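Local coordinates for SNF1-like protein kinase ssp2 (Schizosaccharomyces pombe, PDB 2QRD), which probably phosphorylates serine and threonine residues as an SNF1/AMPK-type kinase, its C-terminal part assembling with two partner subunits, at residues Y56-I64 with T74-L82; L92-K100 with S119-C127. All coordinates share one frame; numbering follows the deposited sequence.

Contact 1 of 2, residues Y56-I64 with T74-L82; sequences YTIKSRWEI and TYAYIELQL
Thr57 OG1 donates to Gln81 OE1 at 2.6 Å, the donor tilted 22° from the plane of the amide carbonyl. A water joins the same two side chains, donating to Thr57 OG1 and accepting from Gln81 NE2. That amide nitrogen also bonds Leu82 O at 3.0 Å, nearly in the amide plane, so the group is fixed in rotation; a leucine at Gln81 would probably leave the hydroxyl of Thr57 without its acceptor. The two strands form an antiparallel ladder of the KA1-like domain sheet. Further along, Ile78 O takes two bonds from Ser60, whose N and OG (2.7 Å) arrive from opposite faces of the carbonyl plane. The torsion of Ser60 (chi1 64°) sets OG between its own backbone N and carbonyl carbon, where it also accepts from Trp62 NE1 at 2.9 Å. Ile78 CD1 lies over the indole, 3.7 Å from the five-membered ring centroid. On the face with Thr57 and Gln81, Arg61 CZ stands 4.8 Å from the Tyr75 ring centroid, a cation-pi contact over the ring face. Leu126 and Leu130 of helix 123-136 also pack on Trp62, while Tyr7 of the SPCC1919.03c chain packs on Arg61 and Tyr77.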
loop_
_atom_site.group_PDB
_atom_site.type_symbol
_atom_site.label_atom_id
_atom_site.label_comp_id
_atom_site.label_asym_id
_atom_site.label_seq_id
_atom_site.Cartn_x
_atom_site.Cartn_y
_atom_site.Cartn_z
ATOM N N TYR A 56 -36.078 4.686 2.526
ATOM C CA TYR A 56 -34.805 3.982 2.817
ATOM C C TYR A 56 -33.633 4.370 1.898
ATOM O O TYR A 56 -32.548 3.863 2.044
ATOM C CB TYR A 56 -35.004 2.463 2.840
ATOM C CG TYR A 56 -35.940 2.016 3.934
ATOM C CD1 TYR A 56 -37.220 1.590 3.642
ATOM C CD2 TYR A 56 -35.552 2.057 5.274
ATOM C CE1 TYR A 56 -38.094 1.212 4.646
ATOM C CE2 TYR A 56 -36.430 1.667 6.305
ATOM C CZ TYR A 56 -37.690 1.234 5.981
ATOM O OH TYR A 56 -38.574 0.833 6.977
ATOM N N THR A 57 -33.892 5.271 0.953
ATOM C CA THR A 57 -32.874 5.935 0.133
ATOM C C THR A 57 -32.675 7.354 0.697
ATOM O O THR A 57 -33.605 8.194 0.671
ATOM C CB THR A 57 -33.346 6.022 -1.339
ATOM O OG1 THR A 57 -33.721 4.721 -1.791
ATOM C CG2 THR A 57 -32.262 6.578 -2.257
ATOM N N ILE A 58 -31.481 7.589 1.247
ATOM C CA ILE A 58 -31.111 8.886 1.827
ATOM C C ILE A 58 -29.973 9.482 0.975
ATOM O O ILE A 58 -28.954 8.807 0.744
ATOM C CB ILE A 58 -30.610 8.748 3.311
ATOM C CG1 ILE A 58 -31.682 8.088 4.193
ATOM C CG2 ILE A 58 -30.114 10.100 3.874
ATOM C CD1 ILE A 58 -31.139 7.447 5.516
ATOM N N LYS A 59 -30.143 10.733 0.527
ATOM C CA LYS A 59 -29.024 11.461 -0.066
ATOM C C LYS A 59 -28.421 12.416 0.962
ATOM O O LYS A 59 -29.126 13.179 1.603
ATOM C CB LYS A 59 -29.412 12.166 -1.375
ATOM C CG LYS A 59 -29.803 11.189 -2.484
ATOM C CD LYS A 59 -29.510 11.714 -3.845
ATOM C CE LYS A 59 -30.260 10.888 -4.914
ATOM N NZ LYS A 59 -29.587 10.897 -6.274
ATOM N N SER A 60 -27.117 12.361 1.131
ATOM C CA SER A 60 -26.498 13.174 2.166
ATOM C C SER A 60 -25.424 14.077 1.561
ATOM O O SER A 60 -24.766 13.722 0.568
ATOM C CB SER A 60 -25.917 12.300 3.292
ATOM O OG SER A 60 -24.866 11.489 2.797
ATOM N N ARG A 61 -25.286 15.258 2.136
ATOM C CA ARG A 61 -24.215 16.169 1.776
ATOM C C ARG A 61 -23.333 16.419 3.001
ATOM O O ARG A 61 -23.838 16.654 4.105
ATOM C CB ARG A 61 -24.786 17.473 1.228
ATOM C CG ARG A 61 -23.776 18.284 0.481
ATOM C CD ARG A 61 -24.389 19.567 0.001
ATOM N NE ARG A 61 -24.994 20.288 1.112
ATOM C CZ ARG A 61 -25.891 21.248 0.975
ATOM N NH1 ARG A 61 -26.270 21.602 -0.246
ATOM N NH2 ARG A 61 -26.405 21.846 2.055
ATOM N N TRP A 62 -22.026 16.367 2.783
ATOM C CA TRP A 62 -21.020 16.489 3.844
ATOM C C TRP A 62 -20.029 17.582 3.458
ATOM O O TRP A 62 -19.480 17.581 2.328
ATOM C CB TRP A 62 -20.219 15.189 3.974
ATOM C CG TRP A 62 -20.985 13.912 4.292
ATOM C CD1 TRP A 62 -21.921 13.260 3.507
ATOM C CD2 TRP A 62 -20.820 13.104 5.455
ATOM N NE1 TRP A 62 -22.369 12.117 4.143
ATOM C CE2 TRP A 62 -21.700 11.992 5.330
ATOM C CE3 TRP A 62 -20.023 13.220 6.603
ATOM C CZ2 TRP A 62 -21.804 11.005 6.311
ATOM C CZ3 TRP A 62 -20.115 12.223 7.582
ATOM C CH2 TRP A 62 -21.012 11.138 7.435
ATOM N N GLU A 63 -19.793 18.515 4.381
ATOM C CA GLU A 63 -18.719 19.489 4.199
ATOM C C GLU A 63 -17.393 18.730 4.329
ATOM O O GLU A 63 -17.276 17.832 5.154
ATOM C CB GLU A 63 -18.846 20.699 5.166
ATOM C CG GLU A 63 -20.085 21.604 4.880
ATOM C CD GLU A 63 -19.867 23.156 5.030
ATOM O OE1 GLU A 63 -19.898 23.701 6.174
ATOM O OE2 GLU A 63 -19.740 23.856 3.979
ATOM N N ILE A 64 -16.422 19.011 3.474
ATOM C CA ILE A 64 -15.155 18.283 3.577
ATOM C C ILE A 64 -14.260 19.020 4.552
ATOM O O ILE A 64 -13.926 20.168 4.324
ATOM C CB ILE A 64 -14.469 18.000 2.179
ATOM C CG1 ILE A 64 -15.401 17.203 1.256
ATOM C CG2 ILE A 64 -13.177 17.225 2.351
ATOM C CD1 ILE A 64 -15.069 17.297 -0.207
ATOM N N THR A 74 -16.746 23.202 -0.431
ATOM C CA THR A 74 -16.672 21.996 -1.224
ATOM C C THR A 74 -17.243 20.853 -0.416
ATOM O O THR A 74 -17.125 20.808 0.809
ATOM C CB THR A 74 -15.258 21.737 -1.734
ATOM O OG1 THR A 74 -15.087 20.346 -2.035
ATOM C CG2 THR A 74 -14.289 22.137 -0.719
ATOM N N TYR A 75 -17.901 19.958 -1.138
ATOM C CA TYR A 75 -18.895 19.084 -0.578
ATOM C C TYR A 75 -18.736 17.705 -1.165
ATOM O O TYR A 75 -18.297 17.556 -2.296
ATOM C CB TYR A 75 -20.297 19.598 -0.938
ATOM C CG TYR A 75 -20.750 20.871 -0.245
ATOM C CD1 TYR A 75 -20.769 22.086 -0.930
ATOM C CD2 TYR A 75 -21.193 20.862 1.080
ATOM C CE1 TYR A 75 -21.194 23.264 -0.321
ATOM C CE2 TYR A 75 -21.631 22.038 1.700
ATOM C CZ TYR A 75 -21.624 23.227 0.994
ATOM O OH TYR A 75 -22.061 24.394 1.581
ATOM N N ALA A 76 -19.125 16.705 -0.383
ATOM C CA ALA A 76 -19.083 15.319 -0.767
ATOM C C ALA A 76 -20.516 14.804 -0.703
ATOM O O ALA A 76 -21.212 15.039 0.269
ATOM C CB ALA A 76 -18.207 14.572 0.180
ATOM N N TYR A 77 -20.954 14.121 -1.756
ATOM C CA TYR A 77 -22.305 13.564 -1.828
ATOM C C TYR A 77 -22.320 12.026 -1.682
ATOM O O TYR A 77 -21.683 11.286 -2.445
ATOM C CB TYR A 77 -22.958 14.020 -3.112
ATOM C CG TYR A 77 -22.984 15.526 -3.235
ATOM C CD1 TYR A 77 -24.107 16.237 -2.854
ATOM C CD2 TYR A 77 -21.873 16.252 -3.748
ATOM C CE1 TYR A 77 -24.149 17.627 -2.959
ATOM C CE2 TYR A 77 -21.906 17.651 -3.854
ATOM C CZ TYR A 77 -23.058 18.327 -3.445
ATOM O OH TYR A 77 -23.180 19.699 -3.538
ATOM N N ILE A 78 -23.039 11.567 -0.669
ATOM C CA ILE A 78 -23.058 10.162 -0.295
ATOM C C ILE A 78 -24.543 9.723 -0.244
ATOM O O ILE A 78 -25.374 10.335 0.440
ATOM C CB ILE A 78 -22.304 9.943 1.073
ATOM C CG1 ILE A 78 -20.824 10.346 0.964
ATOM C CG2 ILE A 78 -22.437 8.491 1.594
ATOM C CD1 ILE A 78 -20.034 10.388 2.282
ATOM N N GLU A 79 -24.885 8.693 -0.992
ATOM C CA GLU A 79 -26.237 8.139 -0.933
ATOM C C GLU A 79 -26.260 6.826 -0.150
ATOM O O GLU A 79 -25.441 5.935 -0.371
ATOM C CB GLU A 79 -26.759 7.931 -2.337
ATOM C CG GLU A 79 -28.136 7.333 -2.404
ATOM C CD GLU A 79 -28.530 6.950 -3.824
ATOM O OE1 GLU A 79 -28.039 7.608 -4.783
ATOM O OE2 GLU A 79 -29.328 5.986 -3.978
ATOM N N LEU A 80 -27.201 6.720 0.781
ATOM C CA LEU A 80 -27.336 5.527 1.615
ATOM C C LEU A 80 -28.540 4.754 1.164
ATOM O O LEU A 80 -29.529 5.338 0.787
ATOM C CB LEU A 80 -27.509 5.879 3.081
ATOM C CG LEU A 80 -26.547 6.802 3.848
ATOM C CD1 LEU A 80 -25.159 6.242 3.917
ATOM C CD2 LEU A 80 -26.543 8.228 3.348
ATOM N N GLN A 81 -28.443 3.437 1.197
ATOM C CA GLN A 81 -29.555 2.587 0.801
ATOM C C GLN A 81 -29.675 1.387 1.736
ATOM O O GLN A 81 -28.761 0.579 1.822
ATOM C CB GLN A 81 -29.373 2.116 -0.641
ATOM C CG GLN A 81 -30.483 1.213 -1.173
ATOM C CD GLN A 81 -31.816 1.908 -1.260
ATOM O OE1 GLN A 81 -32.018 2.791 -2.085
ATOM N NE2 GLN A 81 -32.745 1.498 -0.411
ATOM N N LEU A 82 -30.798 1.284 2.430
ATOM C CA LEU A 82 -31.077 0.113 3.238
ATOM C C LEU A 82 -31.708 -0.998 2.372
ATOM O O LEU A 82 -32.599 -0.747 1.546
ATOM C CB LEU A 82 -31.946 0.453 4.477
ATOM C CG LEU A 82 -31.910 -0.531 5.678
ATOM C CD1 LEU A 82 -30.586 -0.455 6.458
ATOM C CD2 LEU A 82 -33.073 -0.373 6.644
HETATM O O HOH W 1 -35.461 2.697 -0.735
#

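Contact 2 of 2, residues L92-K100 with S119-C127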
loop_
_atom_site.group_PDB
_atom_site.type_symbol
_atom_site.label_atom_id
_atom_site.label_comp_id
_atom_site.label_asym_id
_atom_site.label_seq_id
_atom_site.Cartn_x
_atom_site.Cartn_y
_atom_site.Cartn_z
ATOM N N LEU A 92 -26.672 -1.642 5.084
ATOM C CA LEU A 92 -26.664 -0.245 4.718
ATOM C C LEU A 92 -25.611 -0.063 3.616
ATOM O O LEU A 92 -24.409 -0.120 3.864
ATOM C CB LEU A 92 -26.385 0.631 5.936
ATOM C CG LEU A 92 -26.414 2.160 5.764
ATOM C CD1 LEU A 92 -27.845 2.644 5.378
ATOM C CD2 LEU A 92 -25.910 2.795 7.070
ATOM N N ASP A 93 -26.082 0.100 2.388
ATOM C CA ASP A 93 -25.214 0.361 1.255
ATOM C C ASP A 93 -24.891 1.884 1.221
ATOM O O ASP A 93 -25.754 2.726 1.497
ATOM C CB ASP A 93 -25.854 -0.182 -0.039
ATOM C CG ASP A 93 -25.028 0.129 -1.305
ATOM O OD1 ASP A 93 -23.904 -0.442 -1.483
ATOM O OD2 ASP A 93 -25.519 0.945 -2.129
ATOM N N VAL A 94 -23.629 2.221 0.938
ATOM C CA VAL A 94 -23.124 3.593 1.053
ATOM C C VAL A 94 -22.235 3.825 -0.165
ATOM O O VAL A 94 -21.228 3.105 -0.365
ATOM C CB VAL A 94 -22.270 3.826 2.350
ATOM C CG1 VAL A 94 -21.712 5.255 2.383
ATOM C CG2 VAL A 94 -23.064 3.522 3.640
ATOM N N LYS A 95 -22.613 4.806 -0.984
ATOM C CA LYS A 95 -21.927 5.054 -2.232
ATOM C C LYS A 95 -21.583 6.516 -2.500
ATOM O O LYS A 95 -22.311 7.442 -2.130
ATOM C CB LYS A 95 -22.734 4.503 -3.406
ATOM C CG LYS A 95 -23.928 5.341 -3.794
ATOM C CD LYS A 95 -24.347 5.100 -5.224
ATOM C CE LYS A 95 -25.876 5.206 -5.301
ATOM N NZ LYS A 95 -26.392 5.819 -6.549
ATOM N N SER A 96 -20.461 6.711 -3.179
ATOM C CA SER A 96 -20.038 8.060 -3.501
ATOM C C SER A 96 -20.771 8.568 -4.737
ATOM O O SER A 96 -20.808 7.888 -5.772
ATOM C CB SER A 96 -18.526 8.123 -3.688
ATOM O OG SER A 96 -18.128 9.461 -3.938
ATOM N N ASN A 97 -21.364 9.763 -4.612
ATOM C CA ASN A 97 -21.865 10.513 -5.765
ATOM C C ASN A 97 -20.959 11.682 -6.156
ATOM O O ASN A 97 -21.345 12.543 -6.939
ATOM C CB ASN A 97 -23.323 10.961 -5.538
ATOM C CG ASN A 97 -24.335 9.822 -5.754
ATOM O OD1 ASN A 97 -25.315 9.678 -5.027
ATOM N ND2 ASN A 97 -24.089 9.020 -6.772
ATOM N N GLY A 98 -19.748 11.723 -5.614
ATOM C CA GLY A 98 -18.806 12.769 -6.021
ATOM C C GLY A 98 -18.555 13.945 -5.076
ATOM O O GLY A 98 -19.111 14.019 -3.965
ATOM N N TYR A 99 -17.704 14.860 -5.547
ATOM C CA TYR A 99 -17.301 16.055 -4.821
ATOM C C TYR A 99 -17.506 17.249 -5.706
ATOM O O TYR A 99 -17.255 17.195 -6.919
ATOM C CB TYR A 99 -15.829 15.994 -4.415
ATOM C CG TYR A 99 -15.375 14.616 -3.956
ATOM C CD1 TYR A 99 -15.791 14.088 -2.729
ATOM C CD2 TYR A 99 -14.522 13.850 -4.755
ATOM C CE1 TYR A 99 -15.385 12.804 -2.340
ATOM C CE2 TYR A 99 -14.110 12.599 -4.378
ATOM C CZ TYR A 99 -14.543 12.077 -3.179
ATOM O OH TYR A 99 -14.110 10.841 -2.834
ATOM N N LYS A 100 -17.942 18.351 -5.091
ATOM C CA LYS A 100 -18.274 19.566 -5.830
ATOM C C LYS A 100 -17.944 20.774 -4.974
ATOM O O LYS A 100 -18.381 20.867 -3.838
ATOM C CB LYS A 100 -19.762 19.557 -6.210
ATOM C CG LYS A 100 -20.100 20.321 -7.460
ATOM C CD LYS A 100 -21.617 20.668 -7.572
ATOM C CE LYS A 100 -22.096 21.803 -6.595
ATOM N NZ LYS A 100 -22.881 22.877 -7.314
ATOM N N SER A 119 -11.469 10.009 -7.310
ATOM C CA SER A 119 -10.865 9.453 -6.087
ATOM C C SER A 119 -11.823 8.897 -5.041
ATOM O O SER A 119 -12.927 9.405 -4.899
ATOM C CB SER A 119 -9.990 10.499 -5.441
ATOM O OG SER A 119 -9.351 9.976 -4.308
ATOM N N SER A 120 -11.389 7.858 -4.310
ATOM C CA SER A 120 -12.148 7.266 -3.184
ATOM C C SER A 120 -12.011 8.079 -1.904
ATOM O O SER A 120 -12.643 7.783 -0.884
ATOM C CB SER A 120 -11.653 5.837 -2.870
ATOM O OG SER A 120 -11.858 4.941 -3.948
ATOM N N PHE A 121 -11.135 9.067 -1.940
ATOM C CA PHE A 121 -10.949 10.005 -0.840
ATOM C C PHE A 121 -11.385 11.415 -1.254
ATOM O O PHE A 121 -11.087 11.838 -2.360
ATOM C CB PHE A 121 -9.485 9.982 -0.409
ATOM C CG PHE A 121 -9.100 8.702 0.236
ATOM C CD1 PHE A 121 -8.556 7.664 -0.505
ATOM C CD2 PHE A 121 -9.317 8.506 1.600
ATOM C CE1 PHE A 121 -8.198 6.456 0.123
ATOM C CE2 PHE A 121 -8.977 7.320 2.213
ATOM C CZ PHE A 121 -8.414 6.296 1.475
ATOM N N PRO A 122 -12.041 12.173 -0.355
ATOM C CA PRO A 122 -12.342 11.930 1.055
ATOM C C PRO A 122 -13.510 10.998 1.362
ATOM O O PRO A 122 -13.850 10.798 2.529
ATOM C CB PRO A 122 -12.624 13.337 1.569
ATOM C CG PRO A 122 -13.163 14.040 0.414
ATOM C CD PRO A 122 -12.416 13.541 -0.753
ATOM N N PHE A 123 -14.110 10.425 0.330
ATOM C CA PHE A 123 -15.259 9.572 0.504
ATOM C C PHE A 123 -15.070 8.552 1.630
ATOM O O PHE A 123 -15.892 8.509 2.546
ATOM C CB PHE A 123 -15.615 8.855 -0.809
ATOM C CG PHE A 123 -16.572 7.687 -0.628
ATOM C CD1 PHE A 123 -17.862 7.888 -0.121
ATOM C CD2 PHE A 123 -16.175 6.394 -0.954
ATOM C CE1 PHE A 123 -18.749 6.809 0.022
ATOM C CE2 PHE A 123 -17.045 5.325 -0.790
ATOM C CZ PHE A 123 -18.327 5.545 -0.310
ATOM N N LEU A 124 -14.015 7.736 1.539
ATOM C CA LEU A 124 -13.721 6.740 2.557
ATOM C C LEU A 124 -13.380 7.305 3.943
ATOM O O LEU A 124 -13.572 6.610 4.944
ATOM C CB LEU A 124 -12.585 5.787 2.103
ATOM C CG LEU A 124 -12.881 4.710 1.050
ATOM C CD1 LEU A 124 -11.595 3.989 0.660
ATOM C CD2 LEU A 124 -13.928 3.743 1.567
ATOM N N ASP A 125 -12.841 8.530 4.009
ATOM C CA ASP A 125 -12.599 9.195 5.320
ATOM C C ASP A 125 -13.913 9.644 5.922
ATOM O O ASP A 125 -14.090 9.609 7.097
ATOM C CB ASP A 125 -11.628 10.377 5.220
ATOM C CG ASP A 125 -10.334 10.029 4.465
ATOM O OD1 ASP A 125 -10.158 10.520 3.345
ATOM O OD2 ASP A 125 -9.498 9.267 4.958
ATOM N N LEU A 126 -14.866 10.008 5.084
ATOM C CA LEU A 126 -16.238 10.290 5.528
ATOM C C LEU A 126 -17.060 9.054 5.980
ATOM O O LEU A 126 -17.819 9.131 6.962
ATOM C CB LEU A 126 -16.957 11.068 4.439
ATOM C CG LEU A 126 -16.829 12.612 4.487
ATOM C CD1 LEU A 126 -15.687 13.175 5.257
ATOM C CD2 LEU A 126 -16.905 13.217 3.090
ATOM N N CYS A 127 -16.891 7.928 5.285
ATOM C CA CYS A 127 -17.506 6.676 5.658
ATOM C C CYS A 127 -17.032 6.171 7.013
ATOM O O CYS A 127 -17.802 5.549 7.748
ATOM C CB CYS A 127 -17.190 5.612 4.618
ATOM S SG CYS A 127 -18.030 5.774 3.029
HETATM O O HOH W 2 -15.811 9.207 -5.523
#
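A helix-on-sheet packing joins strand 92-100 to the start of the C-terminal helix; the axes of strand 92-100 and helix 123-127 come within 9.6 Å. The Phe123 ring lies between the two elements: Ser96 CB sits over one face, 3.7 Å from the ring centroid, and Cys127 SG of the next helical turn lies over the opposite face. Val94 O meets the ring edge in its plane, and Val94 CG1 touches Cys127 SG at 3.8 Å. Phe123 CG is turned away from its backbone N (chi1 165°), which carries the ring toward the strand. Tyr99 reaches the loop that leads into the helix: its hydroxyl donates to Ser119 O at 2.8 Å, from above the carbonyl plane, and accepts from Phe123 N at 3.2 Å, thus bonding both the loop and the first helical turn. Pro122, which follows a cis peptide bond, lays CD over the tyrosine face, 3.4 Å from Tyr99 CE1. A water links Ser96 OG to Ser119 O, while that OG accepts from Gly98 N in an ST turn. Asn62 of the SPCC1919.03c chain packs on Ser96. This is the packing of a C-terminal helix against an antiparallel sheet, consistent with the alpha/beta fold of the KA1-like clan.

How the contacts relate
The two contacts share one antiparallel sheet: strand 74-84 of contact 1 is the neighbour of strand 89-101 of contact 2, with Tyr77 O to Asn97 N at 2.7 Å as a probable hydrogen bond. Contact 1 is strand pairing, burying 1003 Å² through a regular backbone ladder and the side chains on both faces; the face with Ile58, Ser60, Trp62, Ala76, Ile78 and Leu80 is buried, the other partly exposed. Contact 2 is a buried contact of 338 Å², mostly aromatic and apolar, with both direct hydrogen bonds through a single tyrosine hydroxyl. Ile78 CG2 touches Val94 CG1 at 3.4 Å, and helix 123-136 packs on contact 1 through Leu126 while supplying Phe123 and Cys127 to contact 2.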